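Local coordinates for putative sugar ABC transporter, substrate-binding protein (Clostridium phytofermentans, PDB 4WZZ) that probably serves as the substrate-binding component of a sugar ABC transporter, and here holds L-rhamnose in the cleft between its two lobes, at residues A55-V61 / K86-P92; G75-I80 / G303-Y308; I104-I108 / A128-A132; I117-D123 / S144-A148; H138-D143 / R151-Q157. One frame throughout, in Å; residues are numbered along the deposited sequence.

Overall arrangement
Starting from the N terminus, interaction 1 pairs strand 56-60 with strand 86-90, closing the short loop that contains helix 67-82. Interaction 2 starts on that helix, so it crosses interaction 1, and its other half comes much later in the chain, on helix 299-315. Interactions 3, 4 and 5 all nest inside the long loop it closes. Interaction 3 sets helix 97-110 against helix 126-134 and crosses interaction 4, which joins the loops after strands 114-117 and 138-142. Interaction 4 in turn crosses interaction 5, the pairing of strands 138-142 and 154-156. Together they tie one sheet to helices on both its faces and lead to the rhamnose site.

Interaction 1 (A55-V61 / K86-P92); sequences ATYAIIV and KCVIQEP
The ring of Tyr-57 turns an edge toward the chain of Lys-86: Lys-86 O lies in the ring plane, 3.7 Å from Tyr-57 CD1. Beyond this pair the ring packs on Tyr-76 and Ile-80 of helix 67-82, and its OH bonds to Thr-53. Lys-86 O also accepts the backbone N-H of Tyr-57 at 2.8 Å, one of six hydrogen bonds in a parallel ladder. Strand 56-60, helix 67-82 and strand 86-90 form a beta-alpha-beta crossover, the building unit of periplasmic binding protein lobes. On the face beneath that helix, Ile-59 CG2 rests 3.7 Å from Ile-89 CG1 and 4.1 Å from Cys-87 SG; with CG1 anti to the backbone N (chi1 -180°), CG2 stands between that N and the carbonyl carbon, on the side of the neighbouring strand. On the opposite face Thr-56 and Lys-86 run side by side, Thr-56 OG1 3.7 Å from Lys-86 CB. Gln-90 lies alongside Ile-60 and sends NE2 to Cys-103 O, while Pro-92 CG lies 4.1 Å from Ile-60 CG2.

Interaction 2 (G75-I80 / G303-Y308); sequences GYKQVI and GNLAAY
Gly-75 and Gly-303 meet backbone to backbone where two helices cross closely; the axes of segments 75-80 and 303-308 come within 7.0 Å at 43°, which brings helix 299-315 against helix 67-82 on one face of the sheet. At the glycines the contact is main chain on main chain: Tyr-76 CA lies 3.3 Å from Gly-303 O in a CA-H...O contact. Polar bonding is concentrated at Asn-304, whose ND2 donates to Gly-75 O at 2.8 Å; the acceptor lies in the amide plane, the donor 35° from the carbonyl plane. A water accepts from both that ND2 and Gln-78 NE2. CH-pi contacts come next: Ala-307 CB sits over one face of the Tyr-76 ring, whose OH bonds to Ser-310, and Val-79 CG1 lies 3.6 Å from the centroid of the Tyr-308 ring, over its face. Among the apolar contacts, Ala-307 CB is the shared methyl, approached by Val-79 CG1 at 3.6 Å and by Ile-80 CD1 at 3.7 Å.

Interaction 3 (I104-I108 / A128-A132); sequences INNAI and ALTEA
Ile-104 and Ile-108, one helical turn apart, aim their side chains at the helix segment 128-132. The arrangement is that of neighbouring helices in an alpha/beta sheet lobe: in helices 97-110 and 126-134 the segments 104-108 and 128-132 run nearly parallel, at 12° and with axes 9.8 Å apart, and both helices lie against strand 114-117. The two isoleucines share a conformation but meet different partners. Ile-104 forks over the start of the facing segment. Its CG2 methyl, anti to the backbone N because CG1 takes the place beside it (chi1 -65°), touches Ala-128 CB at 3.7 Å. Its CD1 extends the other way to Leu-129 CD2 at 3.9 Å, the two side chains crossing at about a right angle. Leu-129 continues beyond to Thr-146, and Ile-104 to Ile-60 and Ile-117, so this half of the contact is sunk in the layer between helices and sheet. Farther along, Ile-108 lies against main chain as much as side chain, with CG1 3.9 Å from the methyl of Ala-132. On the outer side the polar residues contribute little: Asn-105 brings OD1 only to within 4.1 Å of Ala-128 CB, and Glu-131 offers only its CG, 4.2 Å from Ile-108 CD1. The end of Ile-108 reaches the helical hydrogen bond from Ala-132 N to Ala-128 O, its CD1 lying 3.7 Å from Ala-128 O and 3.8 Å from Ala-132 N.

Interaction 4 (I117-D123 / S144-A148); sequences IAANDTD and SATNA
Ala-119 and Ser-144 form the tight end of this contact between two loops at the C-terminal ends of neighbouring parallel strands, where this lobe faces the sugar cleft. Two short bonds clasp them: Ala-119 N gives to Ser-144 O at 2.7 Å from 37° above the carbonyl plane, and Ser-144 OG, standing anti to its own backbone N (chi1 179°), returns a bond to Ala-119 O, also 2.7 Å and in the carbonyl plane. Ala-119 CB lies 3.5 Å from Ala-145 O, and Thr-146 CG2 crosses to Ile-117 CG2 at 3.8 Å. Toward solvent this close packing ends, and Thr-122, Asp-123 and Asn-147 are joined mainly by hydrogen bonds. Asn-147 N donates to Thr-122 O, its ND2 meets Asp-123 OD1 on the anti side at 2.8 Å, almost straight at 177°, and its OD1 is bonded to Ser-150 OG. An Asx turn, Asp-121 OD1 to Asp-123 N, shapes that outer corner. Ser-144 directly follows the sugar-binding Asp-143, so the buried clasp probably helps fix the pocket wall.

Interaction 5 (H138-D143 / R151-Q157); sequences HVLSLD and RKVFVNQ. With RAM (alpha-L-rhamnopyranose), chain B.
Asp-143 OD1 is gripped from three directions: rhamnose O4 donates to it at 2.8 Å, Gln-157 NE2 at 2.9 Å, and Tyr-68 OH bonds to it as well. The other carboxylate oxygen, Asp-143 OD2, takes the rhamnose O3 hydroxyl at 2.6 Å, so the acid spans two neighbouring sugar hydroxyls. Gln-157, also a pocket residue, helps position the carboxylate: its amide lies nearly parallel to it, 13° apart, meets OD1 on the anti side, and adds a weak bond to Asp-143 O. The chain bent at chi2 (-96°) turns this amide back toward Asp-143. Behind the pocket the two strands pair in parallel, with Val-155 N bonded to Ser-141 O at 2.8 Å and Asp-143 N to Val-155 O. Ser-141 OG lies at the edge of the Phe-154 ring, 3.4 Å from CD1, and bonds to Ile-117 O and Thr-146 N. On the other face Leu-140 and Val-153 lie side by side, Leu-140 CD1 being 3.9 Å from Val-153 CG1. The pair sits mid-sheet, between strands 114-117 and 349-352, with helix 299-315 packed on Leu-140, Leu-142 and Val-155 and helix 191-203 meeting Asp-143 and Gln-157 across the cleft.

Interaction 1 (A55-V61 / K86-P92)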
# COMPACT_ATOMS: atom_id res chain seq x y z
N ALA A 55 2.97 -7.23 -25.67
CA ALA A 55 2.04 -6.14 -25.47
C ALA A 55 2.68 -5.00 -24.69
O ALA A 55 3.81 -5.12 -24.19
CB ALA A 55 0.80 -6.64 -24.74
N THR A 56 1.95 -3.90 -24.58
CA THR A 56 2.42 -2.72 -23.88
C THR A 56 1.58 -2.48 -22.62
O THR A 56 0.36 -2.45 -22.68
CB THR A 56 2.36 -1.51 -24.80
OG1 THR A 56 3.26 -1.72 -25.91
CG2 THR A 56 2.77 -0.23 -24.05
N TYR A 57 2.26 -2.33 -21.49
CA TYR A 57 1.60 -2.29 -20.20
C TYR A 57 1.96 -1.00 -19.49
O TYR A 57 3.14 -0.74 -19.28
CB TYR A 57 2.07 -3.45 -19.34
CG TYR A 57 1.81 -4.81 -19.92
CD1 TYR A 57 2.62 -5.31 -20.93
CD2 TYR A 57 0.78 -5.59 -19.45
CE1 TYR A 57 2.39 -6.55 -21.46
CE2 TYR A 57 0.53 -6.83 -19.96
CZ TYR A 57 1.34 -7.32 -20.97
OH TYR A 57 1.06 -8.57 -21.48
N ALA A 58 0.94 -0.21 -19.15
CA ALA A 58 1.13 1.02 -18.36
C ALA A 58 0.88 0.77 -16.89
O ALA A 58 -0.19 0.27 -16.51
CB ALA A 58 0.15 2.08 -18.82
N ILE A 59 1.84 1.14 -16.04
CA ILE A 59 1.58 1.14 -14.61
C ILE A 59 1.53 2.58 -14.16
O ILE A 59 2.41 3.38 -14.47
CB ILE A 59 2.61 0.34 -13.78
CG1 ILE A 59 2.22 0.40 -12.29
CG2 ILE A 59 4.03 0.82 -14.08
CD1 ILE A 59 2.95 -0.59 -11.41
N ILE A 60 0.45 2.91 -13.46
CA ILE A 60 0.22 4.24 -12.94
C ILE A 60 0.21 4.13 -11.44
O ILE A 60 -0.72 3.57 -10.86
CB ILE A 60 -1.11 4.81 -13.43
CG1 ILE A 60 -1.10 4.90 -14.96
CG2 ILE A 60 -1.31 6.19 -12.84
CD1 ILE A 60 -2.47 5.23 -15.57
N VAL A 61 1.29 4.57 -10.80
CA VAL A 61 1.37 4.46 -9.36
C VAL A 61 0.59 5.62 -8.72
O VAL A 61 0.04 6.44 -9.42
CB VAL A 61 2.84 4.44 -8.87
CG1 VAL A 61 3.56 3.24 -9.44
CG2 VAL A 61 3.56 5.70 -9.27
N LYS A 86 6.47 -4.27 -23.34
CA LYS A 86 6.94 -2.91 -23.09
C LYS A 86 6.22 -2.39 -21.87
O LYS A 86 5.02 -2.63 -21.71
CB LYS A 86 6.60 -2.00 -24.26
CG LYS A 86 7.14 -0.58 -24.06
CD LYS A 86 6.71 0.40 -25.15
CE LYS A 86 7.19 1.82 -24.81
NZ LYS A 86 6.59 2.87 -25.70
N CYS A 87 6.94 -1.71 -21.00
CA CYS A 87 6.33 -1.12 -19.81
C CYS A 87 6.52 0.39 -19.80
O CYS A 87 7.63 0.89 -20.02
CB CYS A 87 6.90 -1.74 -18.52
SG CYS A 87 6.20 -1.00 -16.99
N VAL A 88 5.42 1.10 -19.57
CA VAL A 88 5.46 2.55 -19.43
C VAL A 88 5.03 2.88 -18.01
O VAL A 88 3.93 2.51 -17.59
CB VAL A 88 4.52 3.25 -20.43
CG1 VAL A 88 4.54 4.75 -20.21
CG2 VAL A 88 4.93 2.94 -21.87
N ILE A 89 5.90 3.55 -17.27
CA ILE A 89 5.58 3.94 -15.88
C ILE A 89 5.17 5.40 -15.85
O ILE A 89 5.79 6.25 -16.51
CB ILE A 89 6.81 3.76 -14.96
CG1 ILE A 89 7.28 2.30 -14.94
CG2 ILE A 89 6.50 4.24 -13.56
CD1 ILE A 89 8.64 2.10 -14.31
N GLN A 90 4.12 5.71 -15.11
CA GLN A 90 3.74 7.08 -14.85
C GLN A 90 3.58 7.32 -13.36
O GLN A 90 3.01 6.49 -12.62
CB GLN A 90 2.44 7.43 -15.54
CG GLN A 90 2.63 7.77 -17.00
CD GLN A 90 1.33 8.16 -17.64
OE1 GLN A 90 1.04 9.34 -17.81
NE2 GLN A 90 0.52 7.17 -18.00
N GLU A 91 4.09 8.47 -12.95
CA GLU A 91 4.05 8.93 -11.57
C GLU A 91 3.23 10.23 -11.54
O GLU A 91 3.71 11.27 -11.99
CB GLU A 91 5.46 9.22 -11.05
CG GLU A 91 6.36 7.97 -10.87
CD GLU A 91 7.65 8.27 -10.10
OE1 GLU A 91 8.14 9.37 -10.26
OE2 GLU A 91 8.15 7.41 -9.36
N PRO A 92 1.99 10.16 -11.03
CA PRO A 92 1.21 11.40 -10.89
C PRO A 92 1.95 12.44 -10.04
O PRO A 92 2.63 12.10 -9.07
CB PRO A 92 -0.07 10.94 -10.19
CG PRO A 92 -0.22 9.48 -10.64
CD PRO A 92 1.21 8.97 -10.66

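Interaction 2 (G75-I80 / G303-Y308)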
# COMPACT_ATOMS: atom_id res chain seq x y z
N GLY A 75 9.40 -3.51 -9.98
CA GLY A 75 9.05 -4.92 -9.99
C GLY A 75 8.10 -5.23 -11.13
O GLY A 75 8.17 -6.30 -11.73
N TYR A 76 7.20 -4.29 -11.43
CA TYR A 76 6.24 -4.47 -12.50
C TYR A 76 6.97 -4.47 -13.85
O TYR A 76 6.79 -5.38 -14.68
CB TYR A 76 5.20 -3.34 -12.47
CG TYR A 76 4.02 -3.57 -13.40
CD1 TYR A 76 2.91 -4.27 -12.97
CD2 TYR A 76 4.03 -3.08 -14.70
CE1 TYR A 76 1.83 -4.49 -13.84
CE2 TYR A 76 2.98 -3.28 -15.55
CZ TYR A 76 1.88 -3.99 -15.11
OH TYR A 76 0.84 -4.19 -16.00
N LYS A 77 7.80 -3.46 -14.05
CA LYS A 77 8.56 -3.31 -15.27
C LYS A 77 9.49 -4.51 -15.50
O LYS A 77 9.61 -5.01 -16.61
CB LYS A 77 9.37 -2.01 -15.25
CG LYS A 77 10.36 -1.86 -16.41
CD LYS A 77 11.13 -0.57 -16.24
CE LYS A 77 12.21 -0.41 -17.31
NZ LYS A 77 12.12 0.90 -18.03
N GLN A 78 10.11 -4.97 -14.42
CA GLN A 78 11.07 -6.06 -14.55
C GLN A 78 10.42 -7.29 -15.18
O GLN A 78 10.96 -7.89 -16.12
CB GLN A 78 11.67 -6.38 -13.19
CG GLN A 78 12.91 -7.23 -13.26
CD GLN A 78 12.58 -8.70 -13.30
OE1 GLN A 78 13.02 -9.44 -14.18
NE2 GLN A 78 11.79 -9.13 -12.32
N VAL A 79 9.25 -7.65 -14.67
CA VAL A 79 8.56 -8.86 -15.16
C VAL A 79 7.99 -8.66 -16.56
O VAL A 79 8.11 -9.55 -17.42
CB VAL A 79 7.46 -9.32 -14.16
CG1 VAL A 79 6.51 -10.34 -14.79
CG2 VAL A 79 8.10 -9.93 -12.92
N ILE A 80 7.40 -7.49 -16.81
CA ILE A 80 6.85 -7.21 -18.12
C ILE A 80 7.94 -7.32 -19.20
O ILE A 80 7.75 -7.99 -20.24
CB ILE A 80 6.25 -5.80 -18.14
CG1 ILE A 80 5.01 -5.73 -17.25
CG2 ILE A 80 5.93 -5.39 -19.56
CD1 ILE A 80 3.93 -6.70 -17.64
N GLY A 303 4.67 -5.60 -7.34
CA GLY A 303 4.76 -5.22 -8.73
C GLY A 303 4.92 -6.42 -9.64
O GLY A 303 4.29 -6.48 -10.70
N ASN A 304 5.78 -7.36 -9.23
CA ASN A 304 5.98 -8.60 -10.00
C ASN A 304 4.64 -9.30 -10.24
O ASN A 304 4.33 -9.69 -11.36
CB ASN A 304 6.86 -9.62 -9.28
CG ASN A 304 8.30 -9.19 -9.07
OD1 ASN A 304 8.97 -9.78 -8.22
ND2 ASN A 304 8.81 -8.24 -9.85
N LEU A 305 3.88 -9.49 -9.17
CA LEU A 305 2.65 -10.30 -9.26
C LEU A 305 1.62 -9.58 -10.11
O LEU A 305 0.92 -10.19 -10.91
CB LEU A 305 2.08 -10.54 -7.86
CG LEU A 305 0.76 -11.29 -7.82
CD1 LEU A 305 0.89 -12.64 -8.48
CD2 LEU A 305 0.28 -11.43 -6.39
N ALA A 306 1.53 -8.26 -9.94
CA ALA A 306 0.63 -7.47 -10.76
C ALA A 306 1.00 -7.58 -12.23
O ALA A 306 0.11 -7.60 -13.10
CB ALA A 306 0.64 -6.01 -10.31
N ALA A 307 2.30 -7.67 -12.53
CA ALA A 307 2.74 -7.86 -13.90
C ALA A 307 2.35 -9.25 -14.42
O ALA A 307 1.84 -9.37 -15.53
CB ALA A 307 4.26 -7.64 -14.04
N TYR A 308 2.57 -10.29 -13.63
CA TYR A 308 2.17 -11.63 -14.07
C TYR A 308 0.67 -11.68 -14.34
O TYR A 308 0.21 -12.30 -15.33
CB TYR A 308 2.57 -12.70 -13.05
CG TYR A 308 4.05 -12.98 -13.01
CD1 TYR A 308 4.72 -13.44 -14.13
CD2 TYR A 308 4.79 -12.78 -11.84
CE1 TYR A 308 6.07 -13.70 -14.10
CE2 TYR A 308 6.14 -13.04 -11.80
CZ TYR A 308 6.78 -13.50 -12.94
OH TYR A 308 8.13 -13.76 -12.92
O HOH W 1 11.84 -7.64 -10.18

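Interaction 3 (I104-I108 / A128-A132)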
# COMPACT_ATOMS: atom_id res chain seq x y z
N ILE A 104 -4.03 8.44 -16.86
CA ILE A 104 -4.85 7.43 -17.53
C ILE A 104 -5.08 7.86 -18.96
O ILE A 104 -4.97 7.06 -19.90
CB ILE A 104 -6.20 7.25 -16.85
CG1 ILE A 104 -5.97 6.69 -15.44
CG2 ILE A 104 -7.09 6.33 -17.68
CD1 ILE A 104 -7.10 6.94 -14.49
N ASN A 105 -5.40 9.13 -19.12
CA ASN A 105 -5.66 9.64 -20.45
C ASN A 105 -4.44 9.56 -21.36
O ASN A 105 -4.57 9.29 -22.55
CB ASN A 105 -6.23 11.06 -20.39
CG ASN A 105 -7.65 11.10 -19.84
OD1 ASN A 105 -8.40 10.13 -19.95
ND2 ASN A 105 -8.03 12.23 -19.23
N ASN A 106 -3.25 9.77 -20.79
CA ASN A 106 -2.01 9.63 -21.55
C ASN A 106 -1.82 8.18 -21.99
O ASN A 106 -1.43 7.92 -23.12
CB ASN A 106 -0.80 10.07 -20.72
CG ASN A 106 -0.62 11.59 -20.68
OD1 ASN A 106 -1.34 12.34 -21.34
ND2 ASN A 106 0.36 12.03 -19.91
N ALA A 107 -2.10 7.24 -21.08
CA ALA A 107 -1.95 5.83 -21.41
C ALA A 107 -2.89 5.44 -22.55
O ALA A 107 -2.47 4.76 -23.49
CB ALA A 107 -2.20 4.97 -20.19
N ILE A 108 -4.14 5.88 -22.47
CA ILE A 108 -5.09 5.58 -23.54
C ILE A 108 -4.57 6.13 -24.86
O ILE A 108 -4.54 5.43 -25.88
CB ILE A 108 -6.48 6.18 -23.24
CG1 ILE A 108 -7.11 5.50 -22.02
CG2 ILE A 108 -7.39 5.97 -24.41
CD1 ILE A 108 -8.31 6.24 -21.47
N ALA A 128 -12.63 7.53 -16.65
CA ALA A 128 -11.46 7.38 -17.50
C ALA A 128 -11.11 5.91 -17.72
O ALA A 128 -10.74 5.51 -18.84
CB ALA A 128 -10.28 8.13 -16.92
N LEU A 129 -11.24 5.11 -16.67
CA LEU A 129 -10.91 3.70 -16.75
C LEU A 129 -11.95 2.94 -17.57
O LEU A 129 -11.63 1.96 -18.25
CB LEU A 129 -10.77 3.08 -15.36
CG LEU A 129 -9.56 3.62 -14.58
CD1 LEU A 129 -9.54 3.01 -13.18
CD2 LEU A 129 -8.25 3.34 -15.35
N THR A 130 -13.20 3.39 -17.49
CA THR A 130 -14.23 2.80 -18.33
C THR A 130 -13.94 3.12 -19.80
O THR A 130 -14.09 2.26 -20.67
CB THR A 130 -15.62 3.31 -17.94
OG1 THR A 130 -15.91 2.89 -16.60
CG2 THR A 130 -16.70 2.76 -18.87
N GLU A 131 -13.52 4.35 -20.08
CA GLU A 131 -13.13 4.74 -21.44
C GLU A 131 -11.99 3.85 -21.92
O GLU A 131 -11.95 3.45 -23.08
CB GLU A 131 -12.73 6.22 -21.50
CG GLU A 131 -12.20 6.68 -22.86
CD GLU A 131 -13.23 6.53 -24.00
OE1 GLU A 131 -14.42 6.26 -23.72
OE2 GLU A 131 -12.83 6.67 -25.18
N ALA A 132 -11.03 3.57 -21.04
CA ALA A 132 -9.93 2.67 -21.38
C ALA A 132 -10.49 1.30 -21.76
O ALA A 132 -10.11 0.72 -22.78
CB ALA A 132 -8.96 2.53 -20.20

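Interaction 4 (I117-D123 / S144-A148)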
# COMPACT_ATOMS: atom_id res chain seq x y z
N ILE A 117 -3.25 0.08 -12.15
CA ILE A 117 -3.34 1.34 -11.43
C ILE A 117 -3.51 1.19 -9.91
O ILE A 117 -4.27 0.35 -9.44
CB ILE A 117 -4.43 2.22 -12.02
CG1 ILE A 117 -4.45 3.58 -11.34
CG2 ILE A 117 -5.79 1.51 -11.98
CD1 ILE A 117 -5.03 4.69 -12.20
N ALA A 118 -2.77 2.02 -9.18
CA ALA A 118 -2.88 2.14 -7.73
C ALA A 118 -3.67 3.40 -7.45
O ALA A 118 -3.16 4.52 -7.60
CB ALA A 118 -1.51 2.23 -7.10
N ALA A 119 -4.94 3.22 -7.10
CA ALA A 119 -5.91 4.30 -7.12
C ALA A 119 -5.75 5.33 -6.02
O ALA A 119 -5.59 4.98 -4.85
CB ALA A 119 -7.34 3.72 -7.05
N ASN A 120 -5.83 6.59 -6.41
CA ASN A 120 -5.84 7.70 -5.44
C ASN A 120 -7.24 8.03 -4.96
O ASN A 120 -7.42 8.82 -4.03
CB ASN A 120 -5.20 8.94 -6.05
CG ASN A 120 -3.70 8.80 -6.20
OD1 ASN A 120 -3.06 8.08 -5.43
ND2 ASN A 120 -3.14 9.48 -7.17
N ASP A 121 -8.23 7.41 -5.59
CA ASP A 121 -9.64 7.59 -5.20
C ASP A 121 -10.37 6.38 -5.74
O ASP A 121 -10.06 5.88 -6.83
CB ASP A 121 -10.20 8.88 -5.80
CG ASP A 121 -11.63 9.19 -5.32
OD1 ASP A 121 -12.59 8.53 -5.78
OD2 ASP A 121 -11.78 10.12 -4.50
N THR A 122 -11.33 5.89 -4.97
CA THR A 122 -11.94 4.61 -5.27
C THR A 122 -12.88 4.73 -6.48
O THR A 122 -13.01 3.79 -7.27
CB THR A 122 -12.72 4.11 -4.06
OG1 THR A 122 -11.97 4.42 -2.87
CG2 THR A 122 -12.93 2.62 -4.16
N ASP A 123 -13.49 5.91 -6.63
CA ASP A 123 -14.57 6.10 -7.59
C ASP A 123 -14.31 7.11 -8.72
O ASP A 123 -14.87 7.01 -9.81
CB ASP A 123 -15.83 6.55 -6.84
CG ASP A 123 -16.38 5.47 -5.93
OD1 ASP A 123 -16.30 4.27 -6.27
OD2 ASP A 123 -16.90 5.82 -4.85
N SER A 144 -3.67 -0.04 -4.19
CA SER A 144 -4.84 0.70 -3.74
C SER A 144 -5.94 0.53 -4.79
O SER A 144 -5.75 0.87 -5.97
CB SER A 144 -4.46 2.18 -3.54
OG SER A 144 -5.57 2.95 -3.12
N ALA A 145 -7.07 -0.01 -4.38
CA ALA A 145 -8.07 -0.48 -5.34
C ALA A 145 -8.90 0.63 -5.96
O ALA A 145 -9.37 1.55 -5.27
CB ALA A 145 -8.99 -1.51 -4.67
N THR A 146 -9.13 0.53 -7.27
CA THR A 146 -10.23 1.23 -7.90
C THR A 146 -11.46 0.43 -7.52
O THR A 146 -11.36 -0.69 -7.04
CB THR A 146 -10.18 1.19 -9.43
OG1 THR A 146 -10.18 -0.19 -9.85
CG2 THR A 146 -8.93 1.87 -9.93
N ASN A 147 -12.64 0.99 -7.76
CA ASN A 147 -13.84 0.23 -7.43
C ASN A 147 -14.01 -1.01 -8.32
O ASN A 147 -13.24 -1.23 -9.24
CB ASN A 147 -15.07 1.13 -7.39
CG ASN A 147 -15.48 1.67 -8.74
OD1 ASN A 147 -15.30 1.03 -9.78
ND2 ASN A 147 -16.04 2.86 -8.73
N ALA A 148 -15.01 -1.85 -8.02
CA ALA A 148 -15.16 -3.13 -8.72
C ALA A 148 -15.55 -2.99 -10.19
O ALA A 148 -15.27 -3.86 -11.01
CB ALA A 148 -16.18 -4.00 -8.01

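Interaction 5 (H138-D143 / R151-Q157)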
# COMPACT_ATOMS: atom_id res chain seq x y z
N HIS A 138 -7.23 -3.70 -21.07
CA HIS A 138 -7.39 -4.44 -19.83
C HIS A 138 -7.02 -3.54 -18.67
O HIS A 138 -5.93 -2.99 -18.64
CB HIS A 138 -6.47 -5.66 -19.81
CG HIS A 138 -6.80 -6.67 -20.86
ND1 HIS A 138 -7.68 -7.70 -20.65
CD2 HIS A 138 -6.35 -6.81 -22.13
CE1 HIS A 138 -7.78 -8.43 -21.75
NE2 HIS A 138 -6.98 -7.91 -22.66
N VAL A 139 -7.93 -3.40 -17.70
CA VAL A 139 -7.60 -2.63 -16.50
C VAL A 139 -7.44 -3.54 -15.28
O VAL A 139 -8.34 -4.31 -14.96
CB VAL A 139 -8.64 -1.55 -16.21
CG1 VAL A 139 -8.25 -0.78 -14.93
CG2 VAL A 139 -8.77 -0.60 -17.38
N LEU A 140 -6.30 -3.41 -14.62
CA LEU A 140 -5.99 -4.14 -13.39
C LEU A 140 -5.65 -3.08 -12.34
O LEU A 140 -5.21 -1.99 -12.68
CB LEU A 140 -4.78 -5.05 -13.65
CG LEU A 140 -4.12 -5.79 -12.50
CD1 LEU A 140 -3.60 -7.12 -12.96
CD2 LEU A 140 -3.00 -4.95 -11.89
N SER A 141 -5.89 -3.39 -11.08
CA SER A 141 -5.54 -2.45 -10.03
C SER A 141 -4.59 -3.16 -9.07
O SER A 141 -4.66 -4.38 -8.94
CB SER A 141 -6.83 -1.98 -9.34
OG SER A 141 -6.59 -1.07 -8.31
N LEU A 142 -3.69 -2.40 -8.44
CA LEU A 142 -2.78 -2.92 -7.43
C LEU A 142 -2.58 -1.88 -6.33
O LEU A 142 -2.77 -0.69 -6.57
CB LEU A 142 -1.41 -3.33 -8.00
CG LEU A 142 -0.38 -2.24 -8.30
CD1 LEU A 142 0.98 -2.83 -8.64
CD2 LEU A 142 -0.86 -1.35 -9.44
N ASP A 143 -2.19 -2.36 -5.15
CA ASP A 143 -1.76 -1.50 -4.02
C ASP A 143 -2.93 -0.78 -3.38
O ASP A 143 -3.15 -0.87 -2.16
CB ASP A 143 -0.68 -0.51 -4.48
CG ASP A 143 -0.16 0.37 -3.36
OD1 ASP A 143 0.15 -0.16 -2.28
OD2 ASP A 143 -0.06 1.58 -3.60
N ARG A 151 -12.30 -2.22 -12.88
CA ARG A 151 -11.17 -3.13 -12.97
C ARG A 151 -11.61 -4.56 -13.27
O ARG A 151 -12.78 -4.90 -13.09
CB ARG A 151 -10.40 -3.15 -11.64
CG ARG A 151 -11.13 -3.94 -10.56
CD ARG A 151 -10.41 -3.90 -9.24
NE ARG A 151 -10.91 -4.93 -8.32
CZ ARG A 151 -11.54 -4.70 -7.17
NH1 ARG A 151 -11.84 -3.47 -6.77
NH2 ARG A 151 -11.89 -5.72 -6.40
N LYS A 152 -10.68 -5.39 -13.72
CA LYS A 152 -10.97 -6.81 -13.87
C LYS A 152 -10.54 -7.57 -12.62
O LYS A 152 -11.11 -8.62 -12.30
CB LYS A 152 -10.32 -7.37 -15.14
CG LYS A 152 -11.01 -6.91 -16.40
CD LYS A 152 -10.40 -7.55 -17.62
CE LYS A 152 -11.32 -7.50 -18.80
NZ LYS A 152 -10.57 -7.77 -20.06
N VAL A 153 -9.57 -7.03 -11.88
CA VAL A 153 -9.09 -7.67 -10.66
C VAL A 153 -8.21 -6.69 -9.88
O VAL A 153 -7.65 -5.77 -10.47
CB VAL A 153 -8.29 -8.95 -10.97
CG1 VAL A 153 -6.96 -8.62 -11.69
CG2 VAL A 153 -8.07 -9.77 -9.69
N PHE A 154 -8.13 -6.89 -8.57
CA PHE A 154 -7.25 -6.10 -7.69
C PHE A 154 -6.15 -6.98 -7.15
O PHE A 154 -6.39 -8.12 -6.72
CB PHE A 154 -8.05 -5.51 -6.52
CG PHE A 154 -7.21 -4.70 -5.56
CD1 PHE A 154 -6.48 -3.63 -6.01
CD2 PHE A 154 -7.19 -5.01 -4.19
CE1 PHE A 154 -5.71 -2.88 -5.16
CE2 PHE A 154 -6.41 -4.25 -3.34
CZ PHE A 154 -5.67 -3.18 -3.83
N VAL A 155 -4.92 -6.48 -7.18
CA VAL A 155 -3.79 -7.21 -6.63
C VAL A 155 -3.46 -6.55 -5.31
O VAL A 155 -2.97 -5.42 -5.28
CB VAL A 155 -2.58 -7.24 -7.56
CG1 VAL A 155 -1.46 -8.06 -6.94
CG2 VAL A 155 -2.97 -7.83 -8.90
N ASN A 156 -3.74 -7.27 -4.23
CA ASN A 156 -3.65 -6.74 -2.85
C ASN A 156 -2.40 -7.29 -2.18
O ASN A 156 -2.13 -8.50 -2.23
CB ASN A 156 -4.90 -7.18 -2.06
CG ASN A 156 -5.21 -6.28 -0.88
OD1 ASN A 156 -4.38 -5.47 -0.46
ND2 ASN A 156 -6.42 -6.42 -0.33
N GLN A 157 -1.61 -6.39 -1.57
CA GLN A 157 -0.36 -6.74 -0.90
C GLN A 157 -0.55 -7.72 0.25
O GLN A 157 0.32 -8.54 0.53
CB GLN A 157 0.31 -5.47 -0.37
CG GLN A 157 -0.65 -4.47 0.29
CD GLN A 157 -1.08 -3.39 -0.65
OE1 GLN A 157 -1.75 -3.66 -1.64
NE2 GLN A 157 -0.70 -2.15 -0.36
C1 RAM B . 2.57 4.50 0.70
C2 RAM B . 1.45 4.43 -0.32
C3 RAM B . 1.06 2.99 -0.66
C4 RAM B . 0.87 2.16 0.60
C5 RAM B . 2.08 2.29 1.51
C6 RAM B . 1.89 1.56 2.83
O1 RAM B . 3.75 4.09 0.10
O2 RAM B . 0.38 5.13 0.24
O3 RAM B . -0.12 3.06 -1.46
O4 RAM B . 0.67 0.80 0.25
O5 RAM B . 2.34 3.64 1.81
O HOH W 2 -4.68 -2.57 -0.55